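Local structure of Blr3880 protein (Bradyrhizobium japonicum, 2OOD) at residues 103-107 with 205-209; 110-116 with 142-148; 134-140 with 159-165; 150-154 with 198-202; 190-194 with 226-230. The protein probably catalyses the zinc-dependent hydrolytic deamination of guanine to xanthine and ammonia, the first step of guanine degradation. All blocks are in the same frame, centred on the assembly; numbering follows the deposited sequence.

Interaction 1 (103-107 with 205-209); sequences IYPEE and PRFAF. With GUN (guanine), chain C.
I103 meets R206 through its methyl CG2, which lies 3.6 Å from R206 NH2 and lends an apolar surface beside the charge. One residue on, Y104 brings a ring carbon over one face of the R206 guanidinium, with CE2 4.0 Å from NH1 and the two planes 65° apart. A tyrosine reaches further: its OH comes within 4.2 Å of F207 CE1. E107 ends the helix with an extended chain that meets R206 end-on. R206 NH1 gives to E107 OE1 at 2.9 Å and R206 NH2 to E107 OE2 at 2.8 Å, on the syn side but tilted out of the carboxylate plane; the carboxylate and guanidinium planes lie only 10° apart. This paired salt bridge satisfies a buried charge and fixes the guanidinium's rotation; Q84 also bonds OE2. The backbone O of R206 bonds ND1 of the zinc ligand H234, and F207 lays a ring face against guanine C8. F207 thus lines the guanine pocket of this zinc-dependent amidohydrolase, with R206 and its partners as a second shell.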
# COMPACT_ATOMS: atom_id res chain seq x y z
N ILE A 103 -15.83 -6.70 13.40
CA ILE A 103 -14.89 -7.41 14.25
C ILE A 103 -15.48 -8.32 15.34
O ILE A 103 -15.15 -9.49 15.41
CB ILE A 103 -13.87 -6.40 14.86
CG1 ILE A 103 -12.71 -6.19 13.88
CG2 ILE A 103 -13.32 -6.90 16.18
CD1 ILE A 103 -13.11 -6.12 12.42
N TYR A 104 -16.34 -7.78 16.19
CA TYR A 104 -16.92 -8.58 17.26
C TYR A 104 -17.66 -9.82 16.78
O TYR A 104 -17.51 -10.90 17.35
CB TYR A 104 -17.81 -7.69 18.14
CG TYR A 104 -17.05 -6.57 18.83
CD1 TYR A 104 -17.54 -5.27 18.87
CD2 TYR A 104 -15.83 -6.82 19.46
CE1 TYR A 104 -16.85 -4.25 19.52
CE2 TYR A 104 -15.12 -5.80 20.12
CZ TYR A 104 -15.63 -4.52 20.14
OH TYR A 104 -14.94 -3.50 20.79
N PRO A 105 -18.49 -9.70 15.72
CA PRO A 105 -19.18 -10.92 15.29
C PRO A 105 -18.24 -12.06 14.88
O PRO A 105 -18.65 -13.22 14.89
CB PRO A 105 -20.08 -10.43 14.14
CG PRO A 105 -19.46 -9.13 13.71
CD PRO A 105 -18.99 -8.52 15.00
N GLU A 106 -16.99 -11.74 14.55
CA GLU A 106 -16.01 -12.75 14.15
C GLU A 106 -15.18 -13.25 15.32
O GLU A 106 -14.94 -14.44 15.46
CB GLU A 106 -15.07 -12.18 13.08
CG GLU A 106 -13.85 -13.03 12.74
CD GLU A 106 -14.18 -14.31 11.99
OE1 GLU A 106 -15.25 -14.37 11.35
OE2 GLU A 106 -13.34 -15.25 12.02
N GLU A 107 -14.76 -12.32 16.18
CA GLU A 107 -13.95 -12.67 17.34
C GLU A 107 -14.70 -13.55 18.33
O GLU A 107 -14.09 -14.31 19.09
CB GLU A 107 -13.47 -11.40 18.04
CG GLU A 107 -12.43 -10.64 17.25
CD GLU A 107 -11.70 -9.62 18.07
OE1 GLU A 107 -11.48 -9.86 19.27
OE2 GLU A 107 -11.32 -8.57 17.50
N PRO A 205 -5.81 -4.96 28.60
CA PRO A 205 -7.10 -4.27 28.65
C PRO A 205 -7.20 -3.75 27.21
O PRO A 205 -6.43 -2.88 26.81
CB PRO A 205 -6.86 -3.16 29.66
CG PRO A 205 -5.42 -2.82 29.43
CD PRO A 205 -4.78 -4.19 29.33
N ARG A 206 -8.12 -4.28 26.42
CA ARG A 206 -8.25 -3.88 25.03
C ARG A 206 -8.03 -2.40 24.78
O ARG A 206 -7.11 -2.02 24.05
CB ARG A 206 -9.60 -4.32 24.49
CG ARG A 206 -9.69 -4.22 22.99
CD ARG A 206 -10.53 -5.34 22.47
NE ARG A 206 -10.63 -5.30 21.02
CZ ARG A 206 -11.12 -6.29 20.28
NH1 ARG A 206 -11.56 -7.40 20.86
NH2 ARG A 206 -11.18 -6.16 18.97
N PHE A 207 -8.87 -1.55 25.36
CA PHE A 207 -8.71 -0.11 25.20
C PHE A 207 -9.65 0.64 26.15
O PHE A 207 -10.78 0.21 26.39
CB PHE A 207 -8.93 0.30 23.74
CG PHE A 207 -10.35 0.18 23.27
CD1 PHE A 207 -11.10 -0.97 23.53
CD2 PHE A 207 -10.93 1.21 22.53
CE1 PHE A 207 -12.42 -1.08 23.07
CE2 PHE A 207 -12.26 1.10 22.07
CZ PHE A 207 -13.00 -0.04 22.34
N ALA A 208 -9.15 1.75 26.68
CA ALA A 208 -9.90 2.56 27.64
C ALA A 208 -11.37 2.69 27.32
O ALA A 208 -12.22 2.51 28.19
CB ALA A 208 -9.26 3.95 27.77
N PHE A 209 -11.67 2.99 26.06
CA PHE A 209 -13.07 3.14 25.67
C PHE A 209 -13.94 1.94 26.02
O PHE A 209 -15.14 2.09 26.25
CB PHE A 209 -13.17 3.41 24.17
CG PHE A 209 -14.56 3.69 23.70
CD1 PHE A 209 -15.25 4.81 24.17
CD2 PHE A 209 -15.18 2.87 22.76
CE1 PHE A 209 -16.55 5.10 23.72
CE2 PHE A 209 -16.48 3.15 22.30
CZ PHE A 209 -17.16 4.27 22.78
N9 GUN C . -9.03 -1.22 20.13
C8 GUN C . -10.29 -0.73 20.17
N7 GUN C . -10.67 -0.36 18.98
C5 GUN C . -9.68 -0.58 18.10
C6 GUN C . -9.52 -0.38 16.69
O6 GUN C . -10.43 0.10 15.99
N1 GUN C . -8.31 -0.75 16.11
C2 GUN C . -7.29 -1.29 16.87
N2 GUN C . -6.10 -1.66 16.27
N3 GUN C . -7.43 -1.48 18.17
C4 GUN C . -8.59 -1.14 18.82

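Interaction 2 (110-116 with 142-148); sequences YKDRNYA and SPVATEE
R113 is held by two glutamates of the next helix. R113 NH1 and NH2 both give to E147 OE1, at 3.0 Å and 2.9 Å, with that carboxylate nearly coplanar with the guanidinium. R113 NH1 also gives to the anti lone pair of E148 OE2 at 2.9 Å, with those planes 62° apart. The bend at chi3 (-63°) turns the arginine's end to both acids; E147 OE2 has a further salt bridge to R188. The network ties together the starts of helices 113-129 and 143-156, consecutive on the outside of the TIM barrel. Each start is capped: D112 OD2 takes the N-H of Y115 at 3.0 Å, and S142 OG that of V144 at 3.2 Å. V144 suits the seam by its two methyls, CG1 over one guanidinium face and CG2 by K111 O. Small residues let the backbones approach: A116 CB lies 3.9 Å from V144 CG1, and A145 CB 3.9 Å from Y110 CB. Y110 also packs on W420 of the second subunit.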
# COMPACT_ATOMS: atom_id res chain seq x y z
N TYR A 110 -14.20 -17.46 18.30
CA TYR A 110 -13.05 -18.07 18.95
C TYR A 110 -13.36 -18.64 20.32
O TYR A 110 -12.46 -19.11 21.02
CB TYR A 110 -11.89 -17.08 19.01
CG TYR A 110 -11.23 -16.88 17.66
CD1 TYR A 110 -11.92 -16.27 16.62
CD2 TYR A 110 -9.96 -17.35 17.41
CE1 TYR A 110 -11.35 -16.14 15.36
CE2 TYR A 110 -9.38 -17.23 16.15
CZ TYR A 110 -10.08 -16.63 15.13
OH TYR A 110 -9.51 -16.52 13.88
N LYS A 111 -14.64 -18.58 20.71
CA LYS A 111 -15.10 -19.14 21.98
C LYS A 111 -14.99 -20.65 21.80
O LYS A 111 -14.64 -21.38 22.73
CB LYS A 111 -16.58 -18.79 22.22
CG LYS A 111 -16.86 -17.76 23.28
CD LYS A 111 -18.36 -17.66 23.51
CE LYS A 111 -18.69 -16.62 24.58
NZ LYS A 111 -20.18 -16.33 24.67
N ASP A 112 -15.31 -21.08 20.58
CA ASP A 112 -15.27 -22.47 20.15
C ASP A 112 -13.80 -22.85 19.95
O ASP A 112 -13.11 -22.23 19.14
CB ASP A 112 -16.05 -22.59 18.85
CG ASP A 112 -16.03 -23.99 18.29
OD1 ASP A 112 -17.11 -24.61 18.22
OD2 ASP A 112 -14.93 -24.46 17.91
N ARG A 113 -13.32 -23.86 20.67
CA ARG A 113 -11.92 -24.25 20.58
C ARG A 113 -11.46 -24.79 19.23
O ARG A 113 -10.28 -24.68 18.89
CB ARG A 113 -11.58 -25.25 21.67
CG ARG A 113 -10.10 -25.51 21.81
CD ARG A 113 -9.83 -26.50 22.91
NE ARG A 113 -10.26 -26.02 24.22
CZ ARG A 113 -9.67 -25.03 24.88
NH1 ARG A 113 -8.62 -24.40 24.37
NH2 ARG A 113 -10.12 -24.68 26.08
N ASN A 114 -12.36 -25.38 18.46
CA ASN A 114 -11.98 -25.90 17.15
C ASN A 114 -11.66 -24.76 16.19
O ASN A 114 -10.66 -24.79 15.47
CB ASN A 114 -13.09 -26.77 16.56
CG ASN A 114 -13.20 -28.11 17.26
OD1 ASN A 114 -12.27 -28.93 17.21
ND2 ASN A 114 -14.32 -28.34 17.92
N TYR A 115 -12.53 -23.75 16.19
CA TYR A 115 -12.34 -22.57 15.33
C TYR A 115 -11.08 -21.84 15.78
O TYR A 115 -10.28 -21.41 14.96
CB TYR A 115 -13.54 -21.64 15.46
CG TYR A 115 -13.68 -20.65 14.34
CD1 TYR A 115 -14.31 -20.99 13.16
CD2 TYR A 115 -13.18 -19.36 14.46
CE1 TYR A 115 -14.45 -20.08 12.12
CE2 TYR A 115 -13.31 -18.43 13.42
CZ TYR A 115 -13.95 -18.80 12.25
OH TYR A 115 -14.12 -17.89 11.22
N ALA A 116 -10.92 -21.70 17.09
CA ALA A 116 -9.76 -21.02 17.64
C ALA A 116 -8.49 -21.71 17.20
O ALA A 116 -7.51 -21.07 16.81
CB ALA A 116 -9.84 -20.99 19.16
N SER A 142 -12.28 -14.48 25.42
CA SER A 142 -12.36 -15.87 25.87
C SER A 142 -10.97 -16.48 26.02
O SER A 142 -10.16 -16.41 25.10
CB SER A 142 -13.17 -16.71 24.88
OG SER A 142 -12.86 -18.09 25.02
N PRO A 143 -10.68 -17.11 27.17
CA PRO A 143 -9.36 -17.71 27.37
C PRO A 143 -8.97 -18.75 26.30
O PRO A 143 -7.78 -18.99 26.07
CB PRO A 143 -9.47 -18.33 28.77
CG PRO A 143 -10.43 -17.41 29.46
CD PRO A 143 -11.48 -17.17 28.40
N VAL A 144 -9.97 -19.35 25.66
CA VAL A 144 -9.74 -20.36 24.62
C VAL A 144 -8.73 -19.90 23.57
O VAL A 144 -7.67 -20.52 23.40
CB VAL A 144 -11.07 -20.72 23.91
CG1 VAL A 144 -10.82 -21.74 22.82
CG2 VAL A 144 -12.06 -21.26 24.92
N ALA A 145 -9.06 -18.83 22.86
CA ALA A 145 -8.20 -18.29 21.82
C ALA A 145 -6.77 -18.08 22.33
O ALA A 145 -5.81 -18.36 21.62
CB ALA A 145 -8.77 -16.98 21.30
N THR A 146 -6.63 -17.58 23.56
CA THR A 146 -5.30 -17.36 24.12
C THR A 146 -4.55 -18.67 24.37
O THR A 146 -3.35 -18.76 24.11
CB THR A 146 -5.37 -16.57 25.45
OG1 THR A 146 -5.86 -15.25 25.19
CG2 THR A 146 -3.98 -16.48 26.08
N GLU A 147 -5.25 -19.67 24.88
CA GLU A 147 -4.63 -20.96 25.16
C GLU A 147 -4.14 -21.60 23.87
O GLU A 147 -2.99 -22.03 23.79
CB GLU A 147 -5.61 -21.90 25.86
CG GLU A 147 -6.14 -21.38 27.18
CD GLU A 147 -7.32 -22.19 27.70
OE1 GLU A 147 -7.95 -22.88 26.88
OE2 GLU A 147 -7.63 -22.12 28.92
N GLU A 148 -5.01 -21.65 22.87
CA GLU A 148 -4.63 -22.25 21.59
C GLU A 148 -3.46 -21.53 20.93
O GLU A 148 -2.66 -22.17 20.24
CB GLU A 148 -5.83 -22.26 20.63
CG GLU A 148 -6.93 -23.23 21.02
CD GLU A 148 -6.41 -24.65 21.22
OE1 GLU A 148 -5.63 -25.13 20.37
OE2 GLU A 148 -6.80 -25.29 22.23

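Interaction 3 (134-140 with 159-165); sequences TCQAFTS and RVIAGLT
R159 opens the contact with T134, whose CA makes a CA-H...O contact of 3.5 Å to R159 O; the arginine's own side chain leads off to a salt bridge with E403. V160 sets CG1 4.4 Å from C135 SG, a loose apolar touch. I161 carries the parallel register: its N gives to C135 O at 3.0 Å, and its O takes A137 N at 2.7 Å, so that it straddles Q136. On the face they share, I161 CB rests 3.8 Å from Q136 CG. Further along, threonine side chains carry most of the bonding. G163 O accepts from T139 OG1 at 2.7 Å, a hydroxyl that chi1 of 58° places between its own backbone N and carbonyl carbon; it also bonds T146. T165 replies with OG1, which takes the T139 N-H at 2.9 Å and 163°. A valine in place of T139 would probably keep the bulk yet leave G163 O without its hydroxyl donor and T146 without its mate. The neighbouring F138 stacks on H81 and H234, both zinc ligands. Two parallel strands joined through helix 143-156 form a beta-alpha-beta unit of the TIM barrel, whose strand ends here reach the metal site.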
# COMPACT_ATOMS: atom_id res chain seq x y z
N THR A 134 8.21 -13.04 15.43
CA THR A 134 7.78 -12.66 16.78
C THR A 134 6.68 -11.60 16.70
O THR A 134 6.76 -10.68 15.89
CB THR A 134 8.96 -12.08 17.60
OG1 THR A 134 10.02 -13.05 17.67
CG2 THR A 134 8.51 -11.74 19.01
N CYS A 135 5.66 -11.73 17.54
CA CYS A 135 4.56 -10.77 17.53
C CYS A 135 3.88 -10.61 18.89
O CYS A 135 3.89 -11.51 19.72
CB CYS A 135 3.50 -11.20 16.51
SG CYS A 135 2.53 -12.66 17.01
N GLN A 136 3.31 -9.43 19.12
CA GLN A 136 2.58 -9.14 20.34
C GLN A 136 1.13 -9.17 19.88
O GLN A 136 0.67 -8.25 19.21
CB GLN A 136 2.95 -7.76 20.89
CG GLN A 136 2.17 -7.37 22.12
CD GLN A 136 2.76 -6.17 22.81
OE1 GLN A 136 3.06 -5.17 22.16
NE2 GLN A 136 2.93 -6.25 24.12
N ALA A 137 0.42 -10.23 20.24
CA ALA A 137 -0.95 -10.40 19.79
C ALA A 137 -2.11 -10.16 20.73
O ALA A 137 -2.07 -10.51 21.91
CB ALA A 137 -1.10 -11.78 19.18
N PHE A 138 -3.16 -9.58 20.17
CA PHE A 138 -4.40 -9.35 20.90
C PHE A 138 -5.23 -10.59 20.59
O PHE A 138 -5.11 -11.17 19.51
CB PHE A 138 -5.11 -8.11 20.36
CG PHE A 138 -4.55 -6.82 20.88
CD1 PHE A 138 -4.98 -6.29 22.09
CD2 PHE A 138 -3.55 -6.15 20.18
CE1 PHE A 138 -4.43 -5.11 22.59
CE2 PHE A 138 -2.99 -4.97 20.67
CZ PHE A 138 -3.43 -4.46 21.88
N THR A 139 -6.05 -11.01 21.53
CA THR A 139 -6.89 -12.18 21.34
C THR A 139 -8.32 -11.74 21.61
O THR A 139 -8.63 -10.55 21.55
CB THR A 139 -6.45 -13.30 22.30
OG1 THR A 139 -6.53 -12.83 23.65
CG2 THR A 139 -5.01 -13.70 22.02
N SER A 140 -9.21 -12.68 21.89
CA SER A 140 -10.58 -12.30 22.20
C SER A 140 -10.72 -12.29 23.72
O SER A 140 -9.73 -12.45 24.44
CB SER A 140 -11.58 -13.27 21.58
OG SER A 140 -11.41 -14.58 22.09
N ARG A 159 8.93 -17.04 19.88
CA ARG A 159 8.76 -16.12 20.99
C ARG A 159 7.54 -15.29 20.63
O ARG A 159 7.47 -14.73 19.54
CB ARG A 159 9.98 -15.22 21.17
CG ARG A 159 9.83 -14.27 22.34
CD ARG A 159 11.17 -13.71 22.76
NE ARG A 159 12.01 -14.72 23.40
CZ ARG A 159 11.69 -15.38 24.52
NH1 ARG A 159 10.53 -15.14 25.13
NH2 ARG A 159 12.53 -16.27 25.03
N VAL A 160 6.59 -15.23 21.55
CA VAL A 160 5.35 -14.52 21.32
C VAL A 160 4.82 -13.86 22.58
O VAL A 160 4.87 -14.45 23.66
CB VAL A 160 4.28 -15.49 20.77
CG1 VAL A 160 2.92 -14.82 20.77
CG2 VAL A 160 4.65 -15.94 19.37
N ILE A 161 4.31 -12.63 22.43
CA ILE A 161 3.72 -11.88 23.54
C ILE A 161 2.21 -11.92 23.33
O ILE A 161 1.73 -11.55 22.26
CB ILE A 161 4.11 -10.37 23.54
CG1 ILE A 161 5.59 -10.17 23.20
CG2 ILE A 161 3.85 -9.78 24.92
CD1 ILE A 161 6.51 -10.52 24.32
N ALA A 162 1.46 -12.37 24.32
CA ALA A 162 0.01 -12.41 24.18
C ALA A 162 -0.70 -12.48 25.53
O ALA A 162 -0.06 -12.55 26.58
CB ALA A 162 -0.39 -13.60 23.32
N GLY A 163 -2.03 -12.44 25.50
CA GLY A 163 -2.78 -12.50 26.74
C GLY A 163 -4.27 -12.33 26.54
O GLY A 163 -4.72 -11.95 25.47
N LEU A 164 -5.03 -12.62 27.59
CA LEU A 164 -6.48 -12.49 27.56
C LEU A 164 -6.82 -11.01 27.36
O LEU A 164 -6.44 -10.17 28.17
CB LEU A 164 -7.09 -12.99 28.86
CG LEU A 164 -8.62 -12.98 28.94
CD1 LEU A 164 -9.20 -13.95 27.92
CD2 LEU A 164 -9.04 -13.36 30.34
N THR A 165 -7.54 -10.71 26.28
CA THR A 165 -7.92 -9.34 25.98
C THR A 165 -9.26 -8.95 26.61
O THR A 165 -10.31 -9.20 26.03
CB THR A 165 -8.01 -9.14 24.45
OG1 THR A 165 -6.73 -9.43 23.87
CG2 THR A 165 -8.40 -7.71 24.12

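Interaction 4 (150-154 with 198-202); sequences FEEAS and RNLYA
The backbone O of F150 takes S154 OG from the next turn of its own helix at 3.0 Å and, more weakly, N199 ND2 from the facing strand at 3.5 Å. A weak bond from S154 N adds to the group round this oxygen. The asparagine suits the spot because its amide has two ends to use: while ND2 reaches F150 O, OD1 lies at the edge of the F150 ring, 3.3 Å from CD1. Amide and ring planes stand 73° apart. L200 O takes a neighbouring part of the same edge, 3.7 Å from CE1, so two carbonyl oxygens face the slightly positive rim of the phenylalanine. This is packing of an outer-layer helix on a strand of the TIM barrel, with helix 143-156 running almost antiparallel to strand 199-205, at 158° and 9.8 Å between the local axes. The F150 side chain spans the distance between helix and strand. Chi1 of -84° sets its ring anti to the carbonyl carbon, and F150 CE2 lies 3.8 Å from Y201 CD1, at the edge of the tyrosine ring. Y193 stacks on F150, and the Y201 hydroxyl bonds L164 N. A153, with just a methyl, brings CB to 3.9 Å from N199 OD1.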
# COMPACT_ATOMS: atom_id res chain seq x y z
N PHE A 150 -0.88 -19.75 22.51
CA PHE A 150 0.36 -20.04 23.21
C PHE A 150 0.86 -21.44 22.91
O PHE A 150 2.06 -21.66 22.72
CB PHE A 150 0.16 -19.90 24.72
CG PHE A 150 0.30 -18.49 25.22
CD1 PHE A 150 1.47 -17.76 24.99
CD2 PHE A 150 -0.72 -17.90 25.97
CE1 PHE A 150 1.62 -16.47 25.50
CE2 PHE A 150 -0.58 -16.61 26.48
CZ PHE A 150 0.60 -15.90 26.25
N GLU A 151 -0.05 -22.40 22.86
CA GLU A 151 0.32 -23.78 22.61
C GLU A 151 0.84 -24.07 21.20
O GLU A 151 1.81 -24.82 21.04
CB GLU A 151 -0.84 -24.70 22.99
CG GLU A 151 -0.80 -25.06 24.47
CD GLU A 151 -2.15 -25.45 25.04
OE1 GLU A 151 -2.90 -26.20 24.38
OE2 GLU A 151 -2.46 -25.00 26.17
N GLU A 152 0.22 -23.48 20.19
CA GLU A 152 0.68 -23.68 18.82
C GLU A 152 2.00 -22.93 18.64
O GLU A 152 2.81 -23.28 17.80
CB GLU A 152 -0.36 -23.17 17.82
CG GLU A 152 0.09 -23.26 16.37
CD GLU A 152 0.47 -24.67 15.95
OE1 GLU A 152 0.21 -25.61 16.72
OE2 GLU A 152 1.01 -24.84 14.84
N ALA A 153 2.20 -21.89 19.45
CA ALA A 153 3.42 -21.11 19.38
C ALA A 153 4.55 -21.96 19.94
O ALA A 153 5.69 -21.87 19.51
CB ALA A 153 3.28 -19.81 20.17
N SER A 154 4.21 -22.80 20.92
CA SER A 154 5.20 -23.68 21.54
C SER A 154 5.68 -24.76 20.57
O SER A 154 6.88 -25.02 20.49
CB SER A 154 4.60 -24.34 22.78
OG SER A 154 4.34 -23.37 23.77
N ARG A 198 9.41 -19.88 25.14
CA ARG A 198 9.58 -18.52 24.64
C ARG A 198 8.29 -17.69 24.76
O ARG A 198 8.21 -16.60 24.20
CB ARG A 198 10.04 -18.54 23.18
CG ARG A 198 11.33 -19.30 22.94
CD ARG A 198 11.70 -19.34 21.47
NE ARG A 198 12.36 -18.12 21.01
CZ ARG A 198 12.51 -17.79 19.73
NH1 ARG A 198 12.05 -18.59 18.79
NH2 ARG A 198 13.14 -16.66 19.40
N ASN A 199 7.30 -18.21 25.47
CA ASN A 199 6.03 -17.49 25.66
C ASN A 199 6.11 -16.40 26.73
O ASN A 199 6.64 -16.63 27.82
CB ASN A 199 4.90 -18.46 26.04
CG ASN A 199 4.49 -19.38 24.91
OD1 ASN A 199 4.34 -18.94 23.77
ND2 ASN A 199 4.30 -20.65 25.22
N LEU A 200 5.59 -15.21 26.41
CA LEU A 200 5.58 -14.07 27.33
C LEU A 200 4.14 -13.56 27.44
O LEU A 200 3.46 -13.42 26.42
CB LEU A 200 6.49 -12.97 26.81
CG LEU A 200 7.97 -13.37 26.68
CD1 LEU A 200 8.75 -12.27 26.02
CD2 LEU A 200 8.53 -13.69 28.05
N TYR A 201 3.69 -13.29 28.65
CA TYR A 201 2.31 -12.84 28.86
C TYR A 201 2.14 -11.32 28.98
O TYR A 201 2.95 -10.64 29.59
CB TYR A 201 1.73 -13.48 30.11
CG TYR A 201 0.23 -13.36 30.18
CD1 TYR A 201 -0.59 -14.26 29.52
CD2 TYR A 201 -0.37 -12.32 30.87
CE1 TYR A 201 -1.97 -14.13 29.53
CE2 TYR A 201 -1.76 -12.18 30.88
CZ TYR A 201 -2.56 -13.09 30.21
OH TYR A 201 -3.93 -12.93 30.19
N ALA A 202 1.06 -10.80 28.40
CA ALA A 202 0.79 -9.37 28.47
C ALA A 202 -0.60 -9.09 29.01
O ALA A 202 -1.59 -9.55 28.43
CB ALA A 202 0.95 -8.74 27.10

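Interaction 5 (190-194 with 226-230); sequences IAQYH and HPDCW
With chi1 at -174°, H194 swings its imidazole away from the end of helix 179-193 toward the 226-230 loop, and D228, its CG likewise opposite the backbone N, turns its carboxylate to meet it. The loop is a type I beta turn, H226 to C229, that leads into strand 230-234 of the TIM barrel, so the contact joins a helix end to a strand start. H194 NE2 gives to D228 OD2 at 2.9 Å and 155°; the acceptor lies near the imidazole plane and offers its anti lone pair. The other nitrogen, ND1, bonds Y201 N, which fixes the ring's rotation. Histidine suits this place, offering a donor, an acceptor and a flat face. C229 SG sits over that face, 4.0 Å from the ring centroid and 11° off its normal, a sulfur-aromatic contact. An alanine instead of H194 would probably leave D228 and Y201 N without their partners and the sulfur without its ring. At the ring's rim, H194 CE1 meets W230 CZ3 edge to edge at 3.9 Å. I190 adds the apolar share: its methyl CG2 makes a CH-pi contact over the face of H226, 3.8 Å from the ring centroid, and lies 3.8 Å from C229 SG.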
# COMPACT_ATOMS: atom_id res chain seq x y z
N ILE A 190 -1.45 -16.56 33.17
CA ILE A 190 -0.10 -16.10 33.49
C ILE A 190 0.64 -17.27 34.13
O ILE A 190 1.84 -17.47 33.90
CB ILE A 190 -0.11 -14.91 34.49
CG1 ILE A 190 -0.70 -13.68 33.80
CG2 ILE A 190 1.30 -14.64 34.98
CD1 ILE A 190 -0.99 -12.52 34.73
N ALA A 191 -0.09 -18.05 34.92
CA ALA A 191 0.47 -19.22 35.59
C ALA A 191 0.95 -20.23 34.56
O ALA A 191 2.14 -20.57 34.52
CB ALA A 191 -0.59 -19.85 36.48
N GLN A 192 0.03 -20.69 33.73
CA GLN A 192 0.34 -21.67 32.70
C GLN A 192 1.31 -21.28 31.59
O GLN A 192 2.05 -22.13 31.11
CB GLN A 192 -0.95 -22.14 32.02
CG GLN A 192 -1.80 -23.05 32.86
CD GLN A 192 -2.77 -23.84 32.01
OE1 GLN A 192 -2.41 -24.29 30.91
NE2 GLN A 192 -4.00 -24.04 32.51
N TYR A 193 1.32 -20.01 31.20
CA TYR A 193 2.17 -19.62 30.08
C TYR A 193 3.30 -18.64 30.24
O TYR A 193 4.36 -18.81 29.63
CB TYR A 193 1.27 -19.15 28.95
CG TYR A 193 0.20 -20.15 28.60
CD1 TYR A 193 0.51 -21.34 27.95
CD2 TYR A 193 -1.13 -19.90 28.91
CE1 TYR A 193 -0.47 -22.26 27.62
CE2 TYR A 193 -2.13 -20.82 28.58
CZ TYR A 193 -1.80 -21.99 27.93
OH TYR A 193 -2.79 -22.89 27.58
N HIS A 194 3.12 -17.60 31.04
CA HIS A 194 4.20 -16.62 31.15
C HIS A 194 5.59 -17.19 31.45
O HIS A 194 5.81 -17.90 32.43
CB HIS A 194 3.87 -15.53 32.18
CG HIS A 194 4.89 -14.44 32.20
ND1 HIS A 194 5.19 -13.69 31.09
CD2 HIS A 194 5.74 -14.03 33.17
CE1 HIS A 194 6.19 -12.87 31.37
NE2 HIS A 194 6.54 -13.06 32.63
N HIS A 226 2.37 -9.46 39.29
CA HIS A 226 3.21 -10.07 38.25
C HIS A 226 4.02 -9.00 37.53
O HIS A 226 3.87 -8.79 36.32
CB HIS A 226 2.31 -10.80 37.26
CG HIS A 226 1.54 -11.92 37.87
ND1 HIS A 226 2.11 -13.15 38.13
CD2 HIS A 226 0.26 -12.00 38.31
CE1 HIS A 226 1.22 -13.94 38.71
NE2 HIS A 226 0.09 -13.27 38.83
N PRO A 227 4.92 -8.34 38.25
CA PRO A 227 5.77 -7.28 37.70
C PRO A 227 6.49 -7.61 36.39
O PRO A 227 6.79 -6.71 35.61
CB PRO A 227 6.75 -7.01 38.84
CG PRO A 227 6.86 -8.35 39.51
CD PRO A 227 5.41 -8.76 39.57
N ASP A 228 6.75 -8.89 36.15
CA ASP A 228 7.47 -9.29 34.94
C ASP A 228 6.60 -9.29 33.69
O ASP A 228 7.12 -9.28 32.58
CB ASP A 228 8.09 -10.68 35.13
CG ASP A 228 9.21 -10.96 34.14
OD1 ASP A 228 10.24 -10.24 34.20
OD2 ASP A 228 9.05 -11.88 33.31
N CYS A 229 5.29 -9.31 33.88
CA CYS A 229 4.37 -9.32 32.74
C CYS A 229 4.30 -8.00 31.98
O CYS A 229 4.47 -6.92 32.54
CB CYS A 229 2.95 -9.68 33.21
SG CYS A 229 2.67 -11.43 33.50
N TRP A 230 4.03 -8.11 30.68
CA TRP A 230 3.89 -6.96 29.79
C TRP A 230 2.46 -6.41 29.91
O TRP A 230 1.58 -7.05 30.48
CB TRP A 230 4.11 -7.39 28.34
CG TRP A 230 5.54 -7.41 27.87
CD1 TRP A 230 6.09 -6.61 26.92
CD2 TRP A 230 6.59 -8.30 28.29
NE1 TRP A 230 7.40 -6.94 26.72
CE2 TRP A 230 7.73 -7.98 27.54
CE3 TRP A 230 6.66 -9.35 29.22
CZ2 TRP A 230 8.95 -8.66 27.70
CZ3 TRP A 230 7.88 -10.02 29.37
CH2 TRP A 230 8.99 -9.68 28.62

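Overall arrangement
Interaction 3 is the centre of the group, lying about 8 Å from interaction 4 and 14 Å from interaction 1, centre to centre. Its F138 side chain comes about 4 Å from the zinc at its nearest atoms, while interaction 1 lines the guanine pocket and touches interaction 3 where R206 CD packs 3.6 Å from T165 CG2. Interaction 2 joins it through T146 OG1 and T139 OG1, 3.0 Å apart. Along the barrel wall, A202 N and A162 O at 2.8 Å link the strands of interactions 4 and 3, and H194 ND1 to Y201 N at 2.9 Å links interactions 5 and 4. Interactions 1 and 5 do not touch; their centres are about 22 Å apart.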